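Side-chain contacts in ABC transporter, solute-binding protein (Staphylococcus aureus, PDB 6LKK), which binds glucose 6-phosphate in the cleft of a periplasmic-binding-protein fold and takes part in signalling through a two-component system: residues A[10-15]-A[248-253]; A[33-38]-A[167-172]; A[176-181]-A[193-198]. All blocks are in the same frame, centred on the assembly; numbering follows the deposited sequence.

Interaction 1 (A[10-15]-A[248-253])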
loop_
_atom_site.group_PDB
_atom_site.type_symbol
_atom_site.label_atom_id
_atom_site.label_comp_id
_atom_site.label_asym_id
_atom_site.label_seq_id
_atom_site.Cartn_x
_atom_site.Cartn_y
_atom_site.Cartn_z
ATOM N N GLN A 10 -0.313 -6.068 6.448
ATOM C CA GLN A 10 -0.674 -6.601 7.750
ATOM C C GLN A 10 -1.000 -8.084 7.633
ATOM O O GLN A 10 -1.457 -8.565 6.593
ATOM C CB GLN A 10 -1.865 -5.839 8.331
ATOM C CG GLN A 10 -1.548 -4.391 8.663
ATOM C CD GLN A 10 -0.483 -4.259 9.736
ATOM O OE1 GLN A 10 -0.717 -4.573 10.902
ATOM N NE2 GLN A 10 0.699 -3.801 9.341
ATOM N N SER A 11 -0.755 -8.813 8.722
ATOM C CA SER A 11 -0.916 -10.263 8.698
ATOM C C SER A 11 -2.328 -10.671 8.284
ATOM O O SER A 11 -2.507 -11.658 7.560
ATOM C CB SER A 11 -0.579 -10.841 10.072
ATOM O OG SER A 11 -0.575 -12.257 10.038
ATOM N N ASN A 12 -3.345 -9.929 8.731
ATOM C CA ASN A 12 -4.720 -10.354 8.487
ATOM C C ASN A 12 -5.053 -10.429 7.004
ATOM O O ASN A 12 -5.974 -11.163 6.626
ATOM C CB ASN A 12 -5.704 -9.412 9.185
ATOM C CG ASN A 12 -5.807 -8.062 8.503
ATOM O OD1 ASN A 12 -4.814 -7.355 8.348
ATOM N ND2 ASN A 12 -7.017 -7.703 8.083
ATOM N N LEU A 13 -4.330 -9.699 6.153
ATOM C CA LEU A 13 -4.637 -9.712 4.728
ATOM C C LEU A 13 -3.981 -10.892 4.019
ATOM O O LEU A 13 -4.586 -11.487 3.118
ATOM C CB LEU A 13 -4.195 -8.399 4.073
ATOM C CG LEU A 13 -4.444 -8.301 2.563
ATOM C CD1 LEU A 13 -5.931 -8.283 2.259
ATOM C CD2 LEU A 13 -3.764 -7.076 1.980
ATOM N N ILE A 14 -2.748 -11.238 4.391
ATOM C CA ILE A 14 -1.959 -12.188 3.620
ATOM C C ILE A 14 -1.719 -13.512 4.341
ATOM O O ILE A 14 -1.491 -14.526 3.670
ATOM C CB ILE A 14 -0.609 -11.577 3.184
ATOM C CG1 ILE A 14 0.212 -11.131 4.396
ATOM C CG2 ILE A 14 -0.844 -10.409 2.232
ATOM C CD1 ILE A 14 1.649 -10.774 4.053
ATOM N N ARG A 15 -1.758 -13.540 5.671
ATOM C CA ARG A 15 -1.518 -14.803 6.365
ATOM C C ARG A 15 -2.516 -15.881 5.962
ATOM O O ARG A 15 -2.085 -17.027 5.742
ATOM C CB ARG A 15 -1.532 -14.571 7.881
ATOM C CG ARG A 15 -1.066 -15.764 8.710
ATOM C CD ARG A 15 0.384 -16.115 8.429
ATOM N NE ARG A 15 0.510 -17.174 7.433
ATOM C CZ ARG A 15 1.661 -17.739 7.083
ATOM N NH1 ARG A 15 2.800 -17.347 7.640
ATOM N NH2 ARG A 15 1.677 -18.701 6.171
ATOM N N ALA A 248 -13.519 -11.133 -2.629
ATOM C CA ALA A 248 -14.721 -11.543 -1.911
ATOM C C ALA A 248 -14.584 -11.319 -0.412
ATOM O O ALA A 248 -15.515 -10.825 0.236
ATOM C CB ALA A 248 -15.023 -13.013 -2.204
ATOM N N GLU A 249 -13.433 -11.668 0.159
ATOM C CA GLU A 249 -13.294 -11.644 1.609
ATOM C C GLU A 249 -12.933 -10.263 2.142
ATOM O O GLU A 249 -13.374 -9.902 3.239
ATOM C CB GLU A 249 -12.244 -12.663 2.054
ATOM C CG GLU A 249 -11.964 -12.632 3.550
ATOM C CD GLU A 249 -11.226 -13.865 4.036
ATOM O OE1 GLU A 249 -11.006 -13.979 5.261
ATOM O OE2 GLU A 249 -10.869 -14.719 3.197
ATOM N N PHE A 250 -12.152 -9.478 1.396
ATOM C CA PHE A 250 -11.600 -8.231 1.910
ATOM C C PHE A 250 -12.045 -6.984 1.161
ATOM O O PHE A 250 -11.618 -5.883 1.527
ATOM C CB PHE A 250 -10.067 -8.280 1.882
ATOM C CG PHE A 250 -9.473 -9.348 2.749
ATOM C CD1 PHE A 250 -9.299 -9.139 4.106
ATOM C CD2 PHE A 250 -9.067 -10.553 2.204
ATOM C CE1 PHE A 250 -8.741 -10.118 4.904
ATOM C CE2 PHE A 250 -8.508 -11.535 2.996
ATOM C CZ PHE A 250 -8.344 -11.318 4.348
ATOM N N ASP A 251 -12.873 -7.108 0.124
ATOM C CA ASP A 251 -13.121 -5.990 -0.784
ATOM C C ASP A 251 -11.814 -5.481 -1.378
ATOM O O ASP A 251 -11.646 -4.282 -1.619
ATOM C CB ASP A 251 -13.865 -4.844 -0.088
ATOM C CG ASP A 251 -15.221 -5.261 0.438
ATOM O OD1 ASP A 251 -16.085 -5.649 -0.380
ATOM O OD2 ASP A 251 -15.422 -5.203 1.668
ATOM N N ALA A 252 -10.862 -6.385 -1.587
ATOM C CA ALA A 252 -9.661 -6.020 -2.315
ATOM C C ALA A 252 -10.036 -5.604 -3.729
ATOM O O ALA A 252 -11.117 -5.918 -4.230
ATOM C CB ALA A 252 -8.673 -7.186 -2.354
ATOM N N LYS A 253 -9.128 -4.879 -4.372
ATOM C CA LYS A 253 -9.291 -4.480 -5.764
ATOM C C LYS A 253 -8.295 -5.281 -6.592
ATOM O O LYS A 253 -7.085 -5.034 -6.537
ATOM C CB LYS A 253 -9.104 -2.975 -5.922
ATOM C CG LYS A 253 -10.266 -2.182 -5.331
ATOM C CD LYS A 253 -10.045 -0.684 -5.418
ATOM C CE LYS A 253 -11.321 0.085 -5.093
ATOM N NZ LYS A 253 -11.816 -0.172 -3.713
#

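Interaction 2 (A[33-38]-A[167-172]). With G6P (6-O-phosphono-alpha-D-glucopyranose), chain B.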
loop_
_atom_site.group_PDB
_atom_site.type_symbol
_atom_site.label_atom_id
_atom_site.label_comp_id
_atom_site.label_asym_id
_atom_site.label_seq_id
_atom_site.Cartn_x
_atom_site.Cartn_y
_atom_site.Cartn_z
ATOM N N HIS A 33 7.697 -8.874 8.342
ATOM C CA HIS A 33 6.883 -7.667 8.291
ATOM C C HIS A 33 7.727 -6.433 8.586
ATOM O O HIS A 33 8.745 -6.502 9.280
ATOM C CB HIS A 33 5.731 -7.742 9.297
ATOM C CG HIS A 33 4.655 -8.713 8.925
ATOM N ND1 HIS A 33 3.719 -8.448 7.947
ATOM C CD2 HIS A 33 4.351 -9.938 9.413
ATOM C CE1 HIS A 33 2.892 -9.472 7.843
ATOM N NE2 HIS A 33 3.252 -10.390 8.722
ATOM N N GLY A 34 7.285 -5.299 8.057
ATOM C CA GLY A 34 7.940 -4.031 8.314
ATOM C C GLY A 34 7.478 -2.990 7.321
ATOM O O GLY A 34 6.772 -3.284 6.353
ATOM N N SER A 35 7.879 -1.749 7.584
ATOM C CA SER A 35 7.632 -0.680 6.628
ATOM C C SER A 35 8.321 -1.006 5.308
ATOM O O SER A 35 9.379 -1.640 5.281
ATOM C CB SER A 35 8.136 0.655 7.176
ATOM O OG SER A 35 7.476 0.985 8.383
ATOM N N THR A 36 7.708 -0.572 4.203
ATOM C CA THR A 36 8.180 -0.970 2.877
ATOM C C THR A 36 9.669 -0.690 2.707
ATOM O O THR A 36 10.447 -1.582 2.353
ATOM C CB THR A 36 7.386 -0.247 1.783
ATOM O OG1 THR A 36 5.993 -0.581 1.877
ATOM C CG2 THR A 36 7.892 -0.647 0.402
ATOM N N GLN A 37 10.084 0.555 2.944
ATOM C CA GLN A 37 11.470 0.920 2.679
ATOM C C GLN A 37 12.420 0.336 3.715
ATOM O O GLN A 37 13.592 0.093 3.408
ATOM C CB GLN A 37 11.608 2.438 2.616
ATOM C CG GLN A 37 10.924 3.062 1.411
ATOM C CD GLN A 37 11.450 2.513 0.101
ATOM O OE1 GLN A 37 12.660 2.368 -0.082
ATOM N NE2 GLN A 37 10.544 2.189 -0.812
ATOM N N VAL A 38 11.945 0.106 4.940
ATOM C CA VAL A 38 12.773 -0.568 5.935
ATOM C C VAL A 38 13.052 -2.001 5.503
ATOM O O VAL A 38 14.187 -2.485 5.586
ATOM C CB VAL A 38 12.102 -0.513 7.319
ATOM C CG1 VAL A 38 12.924 -1.279 8.348
ATOM C CG2 VAL A 38 11.914 0.930 7.758
ATOM N N LEU A 167 4.140 9.823 12.404
ATOM C CA LEU A 167 4.370 8.599 13.152
ATOM C C LEU A 167 5.285 7.681 12.353
ATOM O O LEU A 167 5.373 7.772 11.127
ATOM C CB LEU A 167 3.050 7.882 13.457
ATOM C CG LEU A 167 1.935 8.746 14.050
ATOM C CD1 LEU A 167 0.667 7.925 14.231
ATOM C CD2 LEU A 167 2.373 9.352 15.370
ATOM N N SER A 168 5.967 6.783 13.065
ATOM C CA SER A 168 6.926 5.903 12.405
ATOM C C SER A 168 6.230 4.889 11.502
ATOM O O SER A 168 6.718 4.594 10.405
ATOM C CB SER A 168 7.778 5.184 13.451
ATOM O OG SER A 168 8.671 4.273 12.836
ATOM N N LYS A 169 5.091 4.354 11.938
ATOM C CA LYS A 169 4.475 3.190 11.313
ATOM C C LYS A 169 3.111 3.548 10.743
ATOM O O LYS A 169 2.290 4.173 11.422
ATOM C CB LYS A 169 4.334 2.045 12.318
ATOM C CG LYS A 169 5.656 1.568 12.911
ATOM C CD LYS A 169 6.561 0.915 11.873
ATOM C CE LYS A 169 5.920 -0.325 11.274
ATOM N NZ LYS A 169 6.905 -1.416 11.047
ATOM N N THR A 170 2.872 3.124 9.500
ATOM C CA THR A 170 1.588 3.365 8.853
ATOM C C THR A 170 0.430 2.823 9.679
ATOM O O THR A 170 -0.601 3.488 9.827
ATOM C CB THR A 170 1.592 2.738 7.458
ATOM O OG1 THR A 170 2.579 3.390 6.650
ATOM C CG2 THR A 170 0.232 2.874 6.790
ATOM N N SER A 171 0.573 1.615 10.226
ATOM C CA SER A 171 -0.544 1.014 10.945
ATOM C C SER A 171 -0.800 1.691 12.284
ATOM O O SER A 171 -1.900 1.553 12.827
ATOM C CB SER A 171 -0.306 -0.482 11.144
ATOM O OG SER A 171 -0.560 -1.189 9.941
ATOM N N LYS A 172 0.175 2.425 12.824
ATOM C CA LYS A 172 -0.097 3.211 14.023
ATOM C C LYS A 172 -1.073 4.342 13.729
ATOM O O LYS A 172 -1.799 4.782 14.628
ATOM C CB LYS A 172 1.204 3.770 14.601
ATOM C CG LYS A 172 1.064 4.358 16.003
ATOM C CD LYS A 172 0.768 3.276 17.030
ATOM C CE LYS A 172 0.771 3.823 18.448
ATOM N NZ LYS A 172 0.424 2.767 19.440
HETATM C C1 G6P B . 0.820 0.925 1.132
HETATM C C2 G6P B . 0.636 -0.231 0.118
HETATM C C3 G6P B . 0.506 -1.576 0.730
HETATM C C4 G6P B . 1.360 -1.707 1.911
HETATM C C5 G6P B . 0.841 -0.782 3.006
HETATM C C6 G6P B . 1.774 -0.778 4.174
HETATM O O1 G6P B . -0.105 1.938 0.876
HETATM O O2 G6P B . -0.522 0.011 -0.698
HETATM O O3 G6P B . 0.915 -2.598 -0.280
HETATM O O4 G6P B . 1.327 -3.068 2.408
HETATM O O5 G6P B . 0.696 0.616 2.558
HETATM O O6 G6P B . 3.049 -0.367 3.734
HETATM P P G6P B . 3.863 0.862 4.562
HETATM O O1P G6P B . 5.244 0.999 3.946
HETATM O O2P G6P B . 3.988 0.498 6.054
HETATM O O3P G6P B . 3.118 2.138 4.411
HETATM O O HOH W 1 4.766 1.201 8.367
HETATM O O HOH W 2 8.764 3.189 9.402
HETATM O O HOH W 3 9.613 -1.568 10.038
#

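Interaction 3 (A[176-181]-A[193-198])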
loop_
_atom_site.group_PDB
_atom_site.type_symbol
_atom_site.label_atom_id
_atom_site.label_comp_id
_atom_site.label_asym_id
_atom_site.label_seq_id
_atom_site.Cartn_x
_atom_site.Cartn_y
_atom_site.Cartn_z
ATOM N N ASP A 176 -4.376 4.673 16.060
ATOM C CA ASP A 176 -4.564 5.818 16.945
ATOM C C ASP A 176 -5.767 6.657 16.536
ATOM O O ASP A 176 -6.420 7.253 17.398
ATOM C CB ASP A 176 -3.292 6.666 16.975
ATOM C CG ASP A 176 -2.193 6.034 17.810
ATOM O OD1 ASP A 176 -2.463 5.014 18.479
ATOM O OD2 ASP A 176 -1.058 6.554 17.796
ATOM N N VAL A 177 -6.080 6.725 15.240
ATOM C CA VAL A 177 -7.325 7.366 14.822
ATOM C C VAL A 177 -8.516 6.561 15.320
ATOM O O VAL A 177 -9.455 7.109 15.911
ATOM C CB VAL A 177 -7.363 7.535 13.291
ATOM C CG1 VAL A 177 -8.736 8.014 12.838
ATOM C CG2 VAL A 177 -6.303 8.523 12.838
ATOM N N ALA A 178 -8.496 5.247 15.090
ATOM C CA ALA A 178 -9.615 4.400 15.493
ATOM C C ALA A 178 -9.843 4.457 16.997
ATOM O O ALA A 178 -10.988 4.412 17.458
ATOM C CB ALA A 178 -9.369 2.960 15.046
ATOM N N LYS A 179 -8.768 4.551 17.777
ATOM C CA LYS A 179 -8.861 4.564 19.230
ATOM C C LYS A 179 -9.056 5.961 19.808
ATOM O O LYS A 179 -9.098 6.109 21.034
ATOM C CB LYS A 179 -7.611 3.921 19.837
ATOM C CG LYS A 179 -7.546 2.417 19.625
ATOM C CD LYS A 179 -6.303 1.814 20.246
ATOM C CE LYS A 179 -6.270 0.308 20.063
ATOM N NZ LYS A 179 -5.066 -0.301 20.686
ATOM N N GLY A 180 -9.175 6.983 18.966
ATOM C CA GLY A 180 -9.538 8.306 19.425
ATOM C C GLY A 180 -8.392 9.190 19.855
ATOM O O GLY A 180 -8.635 10.205 20.516
ATOM N N LYS A 181 -7.153 8.842 19.509
ATOM C CA LYS A 181 -6.029 9.710 19.840
ATOM C C LYS A 181 -5.873 10.836 18.829
ATOM O O LYS A 181 -5.327 11.893 19.165
ATOM C CB LYS A 181 -4.738 8.893 19.927
ATOM C CG LYS A 181 -3.530 9.709 20.362
ATOM C CD LYS A 181 -2.281 8.853 20.459
ATOM C CE LYS A 181 -1.100 9.671 20.950
ATOM N NZ LYS A 181 0.161 8.881 20.973
ATOM N N ARG A 193 -10.316 -0.388 6.385
ATOM C CA ARG A 193 -11.411 -1.351 6.405
ATOM C C ARG A 193 -11.300 -2.291 7.596
ATOM O O ARG A 193 -12.308 -2.613 8.235
ATOM C CB ARG A 193 -11.428 -2.148 5.102
ATOM C CG ARG A 193 -12.522 -3.206 5.035
ATOM C CD ARG A 193 -12.458 -3.980 3.732
ATOM N NE ARG A 193 -13.475 -5.025 3.664
ATOM C CZ ARG A 193 -13.385 -6.205 4.270
ATOM N NH1 ARG A 193 -12.325 -6.505 5.008
ATOM N NH2 ARG A 193 -14.365 -7.089 4.140
ATOM N N THR A 194 -10.086 -2.756 7.900
ATOM C CA THR A 194 -9.892 -3.688 9.005
ATOM C C THR A 194 -10.456 -3.130 10.302
ATOM O O THR A 194 -11.163 -3.826 11.040
ATOM C CB THR A 194 -8.402 -4.000 9.164
ATOM O OG1 THR A 194 -7.930 -4.685 7.998
ATOM C CG2 THR A 194 -8.148 -4.866 10.395
ATOM N N TRP A 195 -10.153 -1.866 10.596
ATOM C CA TRP A 195 -10.575 -1.286 11.861
ATOM C C TRP A 195 -12.043 -0.883 11.841
ATOM O O TRP A 195 -12.726 -1.015 12.865
ATOM C CB TRP A 195 -9.675 -0.099 12.205
ATOM C CG TRP A 195 -8.310 -0.551 12.612
ATOM C CD1 TRP A 195 -7.290 -0.928 11.787
ATOM C CD2 TRP A 195 -7.823 -0.705 13.949
ATOM N NE1 TRP A 195 -6.194 -1.299 12.530
ATOM C CE2 TRP A 195 -6.495 -1.169 13.860
ATOM C CE3 TRP A 195 -8.379 -0.489 15.214
ATOM C CZ2 TRP A 195 -5.715 -1.420 14.987
ATOM C CZ3 TRP A 195 -7.601 -0.739 16.331
ATOM C CH2 TRP A 195 -6.284 -1.199 16.209
ATOM N N LYS A 196 -12.557 -0.421 10.699
ATOM C CA LYS A 196 -13.983 -0.123 10.617
ATOM C C LYS A 196 -14.814 -1.383 10.814
ATOM O O LYS A 196 -15.855 -1.353 11.482
ATOM C CB LYS A 196 -14.321 0.533 9.277
ATOM C CG LYS A 196 -15.753 1.047 9.214
ATOM C CD LYS A 196 -16.005 1.885 7.974
ATOM C CE LYS A 196 -17.444 2.380 7.923
ATOM N NZ LYS A 196 -17.738 3.393 8.973
ATOM N N ASN A 197 -14.368 -2.505 10.251
ATOM C CA ASN A 197 -15.106 -3.755 10.377
ATOM C C ASN A 197 -14.963 -4.394 11.752
ATOM O O ASN A 197 -15.730 -5.309 12.070
ATOM C CB ASN A 197 -14.660 -4.739 9.296
ATOM C CG ASN A 197 -15.240 -4.404 7.933
ATOM O OD1 ASN A 197 -15.782 -3.318 7.726
ATOM N ND2 ASN A 197 -15.132 -5.339 6.996
ATOM N N LYS A 198 -14.012 -3.941 12.568
ATOM C CA LYS A 198 -13.970 -4.307 13.979
ATOM C C LYS A 198 -14.866 -3.418 14.835
ATOM O O LYS A 198 -14.843 -3.536 16.064
ATOM C CB LYS A 198 -12.531 -4.253 14.503
ATOM C CG LYS A 198 -11.627 -5.367 13.978
ATOM C CD LYS A 198 -10.258 -5.364 14.661
ATOM C CE LYS A 198 -9.443 -4.123 14.313
ATOM N NZ LYS A 198 -8.102 -4.112 14.968
#

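Interaction 1 (A[10-15]-A[248-253])
Leu-13 turns CG anti to its own amide nitrogen (chi1 179°), while Phe-250 has CG anti to its carbonyl carbon (chi1 -62°); together these torsions bring one methyl of the leucine over the phenyl ring. That methyl, CD1, sits over the face of the Phe-250 ring, shifted toward its CG end, 3.8 Å from the centroid and 15° off the normal. This is a CH-pi contact, and CD1 of Leu-13 comes as near as 3.7 Å to CG of Phe-250. The branched leucine suits the place because a single methyl can settle on the ring, while the side chain also meets Gln-190 of helix 189-197. On the opposite face of the ring lies a methylene of the preceding residue, Glu-249 CG, so the phenyl is clamped between aliphatic carbon on both sides.

The far end of the ring reaches the backbone of helix 11-25, where CZ of Phe-250 lies 3.3 Å from the carbonyl O of Asn-12, which approaches obliquely. A flat, apolar side chain can fill this buried site against both a methyl and a peptide oxygen. Asn-12 ND2 makes a probable hydrogen bond to Thr-194 of helix 189-197, and Gln-190 of that helix bonds Phe-250 O. Directly after Phe-250 the chain leaves the helix at Asp-251, with positive phi, and the Asp-251 carboxylate forms a salt bridge with Arg-193. The side chain of Leu-13 is about 6 Å, nearest atoms, from the bound sugar phosphate. The arrangement belongs to the periplasmic-binding-protein fold, whose first helix, starting beside the ligand cleft, here packs against the end of helix 240-250.

Interaction 2 (A[33-38]-A[167-172])
Ser-35 and Lys-169 meet beside the phosphate end of the glucose 6-phosphate pocket, where the beginnings of helices 36-45 and 170-178 converge on one anion. The lysine comes alongside the serine with its carbon chain: CE of Lys-169 is 3.5 Å from OG of Ser-35. Bends of -66° at chi2 and -62° at chi3 fold the chain back so that its ammonium group is carried near Gly-34. There NZ of Lys-169 donates to a water at 2.9 Å that also accepts from the Ser-35 amide.

Ser-35 occupies the N-cap position, yet its hydroxyl is engaged by two other waters. One bridges to the carbonyl of Ser-168; the other is held by Thr-170 N and donates to phosphate O2P, so the Thr-170 amide acts on the phosphate through water. Water-bridged contact between the two walls is consistent with the ligand cleft of a periplasmic-binding-protein fold.

Direct grip on the phosphate falls to the threonines. Threonine suits position 36 because amide and hydroxyl both reach O1P: Thr-36 N is 2.9 Å from it, nearly straight at 164°, and Thr-36 OG1 2.7 Å. The start of helix 36-45 would probably favour the negative charge here. From the other segment, Thr-170 OG1 donates to O3P at 2.6 Å. Ser-132 and Thr-138 bond the hydroxyls of Thr-170 and Thr-36 respectively.

Interaction 3 (A[176-181]-A[193-198])
The indole of Trp-195 meets Ala-178 and Lys-179 with different parts of its six-membered ring. Its CG is anti to the carbonyl carbon (chi1 -72°), which carries the ring toward helix 170-178. Ala-178 points its methyl at the tryptophan, and CB comes within 3.6 Å of Trp-195 CE3, neither over the face nor in the plane. Further out, the lysine chain crosses the indole at an angle, with CE of Lys-179 near the ring plane at the CZ3-CH2 edge, 4.1 Å from CZ3 of Trp-195, so a methylene rather than the charge borders the aromatic edge. Beyond CG the lysine is fully extended, and its ammonium group goes on to a salt bridge with Glu-175, one helical turn back.

Alanine is small enough for the helix ends to approach, with 6.8 Å between the CA atoms of Ala-178 and Trp-195, whereas a long lysine can cross the ring edge and still reach solvent and an acid. The two helices come before and after strand 184-188 in the chain and pack against each other; helix 170-178 is itself the connection in a beta-alpha-beta crossover, joining strand 165-167 to strand 184-188, both parallel to the intervening strand 129-132. Where that helix stops, Gly-180 adopts positive phi in a Schellman motif: Lys-181 N bonds Asp-176 O at 2.7 Å and Gly-180 N bonds Val-177 O at 3.1 Å. A beta carbon at these angles would collide with the carbonyl oxygen of Lys-179, so glycine is called for.

The tryptophan has other neighbours. NZ of Lys-198, from its own helix end, stands 3.3 Å above the indole plane, over the ring centre, and the ring of Tyr-200 packs edge-to-face with the indole. Ile-174 and Glu-175 extend its contact with helix 170-178.

Overall arrangement
From the N terminus, the chain enters helix 11-25, which is met much later in the chain by the end of helix 240-250: interaction 1 closes the longest loop, spanning 232 residues. Both other contacts nest inside it. Interaction 2 joins the start of helix 36-45 to that of helix 170-178 around the ligand phosphate, bridging the two walls of the cleft. Only after it has closed does interaction 3 open, a short loop with 11 residues between its segments; it begins at the other end of the same helix 170-178. Helix 189-197, which supplies the second segment of interaction 3, also touches both segments of interaction 1 and so links the two.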